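Local coordinates for disulfide bond protein A (PDB 3BCI) that probably acts as a thioredoxin-family thiol:disulfide oxidoreductase in oxidative protein folding, using a redox-active Cys-x-x-Cys disulfide, at residues V71-Q85 with H106-I120. Sequence-based numbering, arbitrary orientation.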
loop_
_atom_site.group_PDB
_atom_site.type_symbol
_atom_site.label_atom_id
_atom_site.label_comp_id
_atom_site.label_asym_id
_atom_site.label_seq_id
_atom_site.Cartn_x
_atom_site.Cartn_y
_atom_site.Cartn_z
ATOM N N VAL A 71 -1.036 -6.579 -7.600
ATOM C CA VAL A 71 -2.345 -6.911 -7.047
ATOM C C VAL A 71 -3.337 -5.776 -7.297
ATOM O O VAL A 71 -4.473 -6.010 -7.716
ATOM C CB VAL A 71 -2.262 -7.174 -5.519
ATOM C CG1 VAL A 71 -3.665 -7.316 -4.926
ATOM C CG2 VAL A 71 -1.455 -8.439 -5.256
ATOM N N LEU A 72 -2.902 -4.547 -7.039
ATOM C CA LEU A 72 -3.752 -3.381 -7.231
ATOM C C LEU A 72 -4.269 -3.251 -8.668
ATOM O O LEU A 72 -5.459 -3.022 -8.892
ATOM C CB LEU A 72 -2.986 -2.108 -6.849
ATOM C CG LEU A 72 -3.678 -0.785 -7.199
ATOM C CD1 LEU A 72 -4.994 -0.683 -6.433
ATOM C CD2 LEU A 72 -2.761 0.392 -6.864
ATOM N N MET A 73 -3.380 -3.401 -9.644
ATOM C CA MET A 73 -3.790 -3.249 -11.036
ATOM C C MET A 73 -4.597 -4.394 -11.632
ATOM O O MET A 73 -5.402 -4.165 -12.528
ATOM C CB MET A 73 -2.572 -2.978 -11.926
ATOM C CG MET A 73 -1.524 -4.063 -11.908
ATOM S SD MET A 73 -0.143 -3.671 -13.015
ATOM C CE MET A 73 0.405 -2.130 -12.312
ATOM N N TYR A 74 -4.394 -5.617 -11.144
ATOM C CA TYR A 74 -5.114 -6.772 -11.677
ATOM C C TYR A 74 -6.253 -7.295 -10.805
ATOM O O TYR A 74 -7.127 -8.016 -11.284
ATOM C CB TYR A 74 -4.134 -7.910 -11.963
ATOM C CG TYR A 74 -3.117 -7.572 -13.024
ATOM C CD1 TYR A 74 -3.520 -7.107 -14.274
ATOM C CD2 TYR A 74 -1.751 -7.725 -12.786
ATOM C CE1 TYR A 74 -2.592 -6.803 -15.264
ATOM C CE2 TYR A 74 -0.813 -7.426 -13.771
ATOM C CZ TYR A 74 -1.242 -6.966 -15.008
ATOM O OH TYR A 74 -0.325 -6.683 -15.992
ATOM N N ALA A 75 -6.240 -6.938 -9.527
ATOM C CA ALA A 75 -7.287 -7.370 -8.612
ATOM C C ALA A 75 -7.550 -6.263 -7.603
ATOM O O ALA A 75 -7.392 -6.455 -6.393
ATOM C CB ALA A 75 -6.869 -8.664 -7.898
ATOM N N PRO A 76 -7.967 -5.083 -8.091
ATOM C CA PRO A 76 -8.248 -3.934 -7.225
ATOM C C PRO A 76 -9.173 -4.197 -6.043
ATOM O O PRO A 76 -8.959 -3.658 -4.954
ATOM C CB PRO A 76 -8.810 -2.890 -8.198
ATOM C CG PRO A 76 -9.371 -3.725 -9.326
ATOM C CD PRO A 76 -8.317 -4.782 -9.491
ATOM N N LYS A 77 -10.195 -5.024 -6.238
ATOM C CA LYS A 77 -11.126 -5.304 -5.149
ATOM C C LYS A 77 -10.510 -6.164 -4.040
ATOM O O LYS A 77 -11.121 -6.364 -2.990
ATOM C CB LYS A 77 -12.398 -5.966 -5.696
ATOM C CG LYS A 77 -13.151 -5.091 -6.696
ATOM C CD LYS A 77 -14.460 -5.725 -7.158
ATOM C CE LYS A 77 -15.666 -5.055 -6.513
ATOM N NZ LYS A 77 -16.952 -5.669 -6.952
ATOM N N SER A 78 -9.298 -6.660 -4.273
ATOM C CA SER A 78 -8.595 -7.484 -3.288
ATOM C C SER A 78 -7.388 -6.748 -2.707
ATOM O O SER A 78 -6.734 -7.249 -1.799
ATOM C CB SER A 78 -8.086 -8.782 -3.933
ATOM O OG SER A 78 -9.137 -9.553 -4.474
ATOM N N PHE A 79 -7.092 -5.567 -3.237
ATOM C CA PHE A 79 -5.931 -4.800 -2.796
ATOM C C PHE A 79 -5.869 -4.489 -1.300
ATOM O O PHE A 79 -4.838 -4.719 -0.662
ATOM C CB PHE A 79 -5.826 -3.498 -3.596
ATOM C CG PHE A 79 -4.630 -2.656 -3.230
ATOM C CD1 PHE A 79 -3.338 -3.131 -3.436
ATOM C CD2 PHE A 79 -4.798 -1.401 -2.653
ATOM C CE1 PHE A 79 -2.225 -2.365 -3.066
ATOM C CE2 PHE A 79 -3.700 -0.629 -2.282
ATOM C CZ PHE A 79 -2.410 -1.110 -2.487
ATOM N N LEU A 80 -6.954 -3.967 -0.733
ATOM C CA LEU A 80 -6.950 -3.636 0.685
ATOM C C LEU A 80 -6.761 -4.856 1.585
ATOM O O LEU A 80 -6.134 -4.757 2.641
ATOM C CB LEU A 80 -8.223 -2.865 1.058
ATOM C CG LEU A 80 -8.260 -1.467 0.420
ATOM C CD1 LEU A 80 -9.524 -0.732 0.854
ATOM C CD2 LEU A 80 -7.020 -0.676 0.834
ATOM N N ASP A 81 -7.291 -6.007 1.179
ATOM C CA ASP A 81 -7.113 -7.211 1.983
ATOM C C ASP A 81 -5.650 -7.616 1.905
ATOM O O ASP A 81 -5.052 -8.031 2.896
ATOM C CB ASP A 81 -7.967 -8.373 1.466
ATOM C CG ASP A 81 -9.444 -8.169 1.705
ATOM O OD1 ASP A 81 -9.815 -7.530 2.713
ATOM O OD2 ASP A 81 -10.237 -8.667 0.886
ATOM N N PHE A 82 -5.086 -7.504 0.706
ATOM C CA PHE A 82 -3.689 -7.857 0.491
ATOM C C PHE A 82 -2.802 -7.000 1.389
ATOM O O PHE A 82 -1.901 -7.498 2.061
ATOM C CB PHE A 82 -3.300 -7.615 -0.968
ATOM C CG PHE A 82 -1.888 -8.016 -1.285
ATOM C CD1 PHE A 82 -1.544 -9.356 -1.381
ATOM C CD2 PHE A 82 -0.893 -7.054 -1.429
ATOM C CE1 PHE A 82 -0.230 -9.734 -1.613
ATOM C CE2 PHE A 82 0.426 -7.419 -1.661
ATOM C CZ PHE A 82 0.758 -8.764 -1.752
ATOM N N GLN A 83 -3.073 -5.702 1.386
ATOM C CA GLN A 83 -2.310 -4.752 2.168
ATOM C C GLN A 83 -2.405 -5.081 3.656
ATOM O O GLN A 83 -1.392 -5.164 4.354
ATOM C CB GLN A 83 -2.836 -3.346 1.874
ATOM C CG GLN A 83 -1.970 -2.225 2.359
ATOM C CD GLN A 83 -2.273 -0.927 1.642
ATOM O OE1 GLN A 83 -3.387 -0.409 1.713
ATOM N NE2 GLN A 83 -1.278 -0.397 0.937
ATOM N N LYS A 84 -3.622 -5.292 4.139
ATOM C CA LYS A 84 -3.825 -5.619 5.546
ATOM C C LYS A 84 -3.088 -6.897 5.924
ATOM O O LYS A 84 -2.365 -6.942 6.922
ATOM C CB LYS A 84 -5.318 -5.785 5.841
ATOM C CG LYS A 84 -5.622 -6.239 7.269
ATOM C CD LYS A 84 -7.115 -6.189 7.551
ATOM C CE LYS A 84 -7.877 -7.175 6.684
ATOM N NZ LYS A 84 -9.314 -6.802 6.561
ATOM N N GLN A 85 -3.277 -7.937 5.117
ATOM C CA GLN A 85 -2.647 -9.226 5.365
ATOM C C GLN A 85 -1.126 -9.176 5.277
ATOM O O GLN A 85 -0.438 -9.904 5.996
ATOM C CB GLN A 85 -3.203 -10.276 4.395
ATOM C CG GLN A 85 -4.636 -10.704 4.718
ATOM C CD GLN A 85 -5.242 -11.615 3.658
ATOM O OE1 GLN A 85 -4.596 -12.552 3.182
ATOM N NE2 GLN A 85 -6.495 -11.350 3.294
ATOM N N HIS A 106 1.146 -14.955 -0.196
ATOM C CA HIS A 106 0.121 -13.969 0.121
ATOM C C HIS A 106 -0.821 -13.718 -1.053
ATOM O O HIS A 106 -2.025 -13.528 -0.868
ATOM C CB HIS A 106 0.781 -12.674 0.589
ATOM C CG HIS A 106 1.168 -12.699 2.035
ATOM N ND1 HIS A 106 0.666 -11.804 2.954
ATOM C CD2 HIS A 106 1.961 -13.551 2.729
ATOM C CE1 HIS A 106 1.132 -12.103 4.155
ATOM N NE2 HIS A 106 1.919 -13.156 4.046
ATOM N N ILE A 107 -0.283 -13.734 -2.266
ATOM C CA ILE A 107 -1.119 -13.529 -3.441
ATOM C C ILE A 107 -2.120 -14.683 -3.554
ATOM O O ILE A 107 -3.298 -14.473 -3.841
ATOM C CB ILE A 107 -0.259 -13.446 -4.727
ATOM C CG1 ILE A 107 0.619 -12.188 -4.671
ATOM C CG2 ILE A 107 -1.159 -13.414 -5.966
ATOM C CD1 ILE A 107 1.693 -12.120 -5.746
ATOM N N LYS A 108 -1.655 -15.903 -3.309
ATOM C CA LYS A 108 -2.537 -17.063 -3.389
ATOM C C LYS A 108 -3.587 -17.047 -2.277
ATOM O O LYS A 108 -4.671 -17.608 -2.433
ATOM C CB LYS A 108 -1.716 -18.358 -3.334
ATOM C CG LYS A 108 -0.800 -18.543 -4.541
ATOM C CD LYS A 108 -0.021 -19.846 -4.473
ATOM C CE LYS A 108 0.850 -20.024 -5.706
ATOM N NZ LYS A 108 1.655 -21.274 -5.628
ATOM N N GLN A 109 -3.269 -16.401 -1.159
ATOM C CA GLN A 109 -4.210 -16.309 -0.041
ATOM C C GLN A 109 -5.419 -15.454 -0.401
ATOM O O GLN A 109 -6.420 -15.457 0.315
ATOM C CB GLN A 109 -3.537 -15.711 1.199
ATOM C CG GLN A 109 -2.611 -16.657 1.934
ATOM C CD GLN A 109 -1.861 -15.975 3.067
ATOM O OE1 GLN A 109 -1.038 -16.595 3.738
ATOM N NE2 GLN A 109 -2.141 -14.694 3.282
ATOM N N LEU A 110 -5.324 -14.706 -1.497
ATOM C CA LEU A 110 -6.440 -13.865 -1.926
ATOM C C LEU A 110 -7.529 -14.715 -2.588
ATOM O O LEU A 110 -8.683 -14.297 -2.703
ATOM C CB LEU A 110 -5.952 -12.795 -2.905
ATOM C CG LEU A 110 -4.920 -11.799 -2.365
ATOM C CD1 LEU A 110 -4.523 -10.826 -3.464
ATOM C CD2 LEU A 110 -5.501 -11.051 -1.175
ATOM N N HIS A 111 -7.146 -15.907 -3.033
ATOM C CA HIS A 111 -8.075 -16.835 -3.671
ATOM C C HIS A 111 -8.774 -16.276 -4.895
ATOM O O HIS A 111 -9.997 -16.365 -5.024
ATOM C CB HIS A 111 -9.113 -17.310 -2.653
ATOM C CG HIS A 111 -8.511 -18.013 -1.479
ATOM N ND1 HIS A 111 -7.574 -19.016 -1.619
ATOM C CD2 HIS A 111 -8.688 -17.845 -0.148
ATOM C CE1 HIS A 111 -7.198 -19.433 -0.424
ATOM N NE2 HIS A 111 -7.858 -18.739 0.486
ATOM N N LEU A 112 -7.986 -15.696 -5.791
ATOM C CA LEU A 112 -8.510 -15.139 -7.028
ATOM C C LEU A 112 -8.585 -16.328 -7.974
ATOM O O LEU A 112 -8.159 -17.431 -7.619
ATOM C CB LEU A 112 -7.531 -14.112 -7.596
ATOM C CG LEU A 112 -7.038 -13.016 -6.648
ATOM C CD1 LEU A 112 -5.896 -12.258 -7.312
ATOM C CD2 LEU A 112 -8.178 -12.075 -6.295
ATOM N N ASP A 113 -9.127 -16.130 -9.170
ATOM C CA ASP A 113 -9.173 -17.240 -10.103
ATOM C C ASP A 113 -7.719 -17.523 -10.480
ATOM O O ASP A 113 -6.875 -16.624 -10.451
ATOM C CB ASP A 113 -9.989 -16.900 -11.352
ATOM C CG ASP A 113 -9.297 -15.900 -12.250
ATOM O OD1 ASP A 113 -9.449 -14.686 -12.012
ATOM O OD2 ASP A 113 -8.597 -16.330 -13.195
ATOM N N LYS A 114 -7.438 -18.774 -10.822
ATOM C CA LYS A 114 -6.094 -19.216 -11.173
ATOM C C LYS A 114 -5.306 -18.322 -12.128
ATOM O O LYS A 114 -4.177 -17.934 -11.824
ATOM C CB LYS A 114 -6.154 -20.633 -11.750
ATOM C CG LYS A 114 -4.795 -21.278 -11.963
ATOM C CD LYS A 114 -4.106 -21.580 -10.643
ATOM C CE LYS A 114 -2.897 -22.479 -10.855
ATOM N NZ LYS A 114 -2.297 -22.927 -9.569
ATOM N N GLU A 115 -5.890 -18.000 -13.278
ATOM C CA GLU A 115 -5.194 -17.178 -14.263
ATOM C C GLU A 115 -4.878 -15.758 -13.785
ATOM O O GLU A 115 -3.851 -15.202 -14.151
ATOM C CB GLU A 115 -5.982 -17.129 -15.579
ATOM C CG GLU A 115 -6.053 -18.469 -16.332
ATOM C CD GLU A 115 -4.680 -19.097 -16.595
ATOM O OE1 GLU A 115 -3.689 -18.348 -16.748
ATOM O OE2 GLU A 115 -4.594 -20.345 -16.670
ATOM N N THR A 116 -5.751 -15.171 -12.976
ATOM C CA THR A 116 -5.498 -13.821 -12.473
ATOM C C THR A 116 -4.308 -13.903 -11.521
ATOM O O THR A 116 -3.411 -13.067 -11.541
ATOM C CB THR A 116 -6.729 -13.269 -11.730
ATOM O OG1 THR A 116 -7.812 -13.128 -12.659
ATOM C CG2 THR A 116 -6.421 -11.910 -11.111
ATOM N N GLU A 117 -4.317 -14.941 -10.698
ATOM C CA GLU A 117 -3.254 -15.203 -9.743
ATOM C C GLU A 117 -1.915 -15.332 -10.468
ATOM O O GLU A 117 -0.939 -14.691 -10.087
ATOM C CB GLU A 117 -3.578 -16.494 -8.995
ATOM C CG GLU A 117 -2.516 -16.981 -8.031
ATOM C CD GLU A 117 -2.950 -18.250 -7.330
ATOM O OE1 GLU A 117 -3.911 -18.192 -6.538
ATOM O OE2 GLU A 117 -2.347 -19.309 -7.578
ATOM N N ASN A 118 -1.880 -16.149 -11.518
ATOM C CA ASN A 118 -0.654 -16.356 -12.291
ATOM C C ASN A 118 -0.187 -15.066 -12.944
ATOM O O ASN A 118 1.012 -14.794 -13.013
ATOM C CB ASN A 118 -0.859 -17.416 -13.385
ATOM C CG ASN A 118 -1.092 -18.800 -12.819
ATOM O OD1 ASN A 118 -0.684 -19.094 -11.699
ATOM N ND2 ASN A 118 -1.733 -19.664 -13.598
ATOM N N LYS A 119 -1.141 -14.280 -13.430
ATOM C CA LYS A 119 -0.841 -13.011 -14.094
ATOM C C LYS A 119 -0.149 -12.019 -13.156
ATOM O O LYS A 119 0.800 -11.338 -13.541
ATOM C CB LYS A 119 -2.140 -12.409 -14.638
ATOM C CG LYS A 119 -1.989 -11.072 -15.339
ATOM C CD LYS A 119 -3.314 -10.646 -15.964
ATOM C CE LYS A 119 -4.428 -10.569 -14.924
ATOM N NZ LYS A 119 -5.744 -10.248 -15.543
ATOM N N ILE A 120 -0.629 -11.948 -11.919
ATOM C CA ILE A 120 -0.060 -11.052 -10.916
ATOM C C ILE A 120 1.354 -11.482 -10.531
ATOM O O ILE A 120 2.272 -10.658 -10.476
ATOM C CB ILE A 120 -0.941 -11.037 -9.648
ATOM C CG1 ILE A 120 -2.268 -10.333 -9.957
ATOM C CG2 ILE A 120 -0.197 -10.373 -8.486
ATOM C CD1 ILE A 120 -3.314 -10.472 -8.857
HETATM O O HOH W 1 -7.352 -8.423 -13.943
HETATM O O HOH W 2 -9.496 -11.578 -2.873
HETATM O O HOH W 3 -0.978 -10.028 1.900
HETATM O O HOH W 4 -3.076 -11.848 1.060
HETATM O O HOH W 5 -8.173 -13.404 1.618
#
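L110 sets CD1 against both V71 and F82, meeting V71 CG1 tip to tip at 3.9 Å and also touching F82 CD1. F82 owes its place to a CG anti to the backbone N (chi1 -177°), which carries the ring toward 106-120, where CE1 reaches H106 CB and I107 CG1; V71 CG2 lies over the centre of one ring face. Beside this cluster I120 CG1 slides past Y74 CB at 3.7 Å, its CG2 touches V71 CG2, and its CD1 joins L112 CD1 against the methyl of A75. These apolar side chains join two pairs of consecutive helices, 61-74 with 79-88 and 100-108 with 114-125, within the helical domain that DsbA proteins insert into the thioredoxin fold. T116, whose backbone N is capped by the D113 carboxylate at the start of helix 114-125, brings CG2 up to Y74 O.

At the outer side K119, bent at chi3, lies across the Y74 ring in a CH-pi contact, its CG 4.0 Å from the centroid and 5° off the normal. M73 CG covers the other face, while Y74 OH bonds to D123. Water links K119 NZ with Y74 O, and another joins S78 OG to L110 O. At the far end Q109 NE2 gives Q85 OE1 a weak hydrogen bond (3.3 Å, 134°), their amide planes only modestly inclined. H106 turns its ring edge to Q85 O, with CE1 3.3 Å away; a water in the ring plane bridges its ND1 to F82 O, and two more tie the Q85 amide to H106 O and Q109 O.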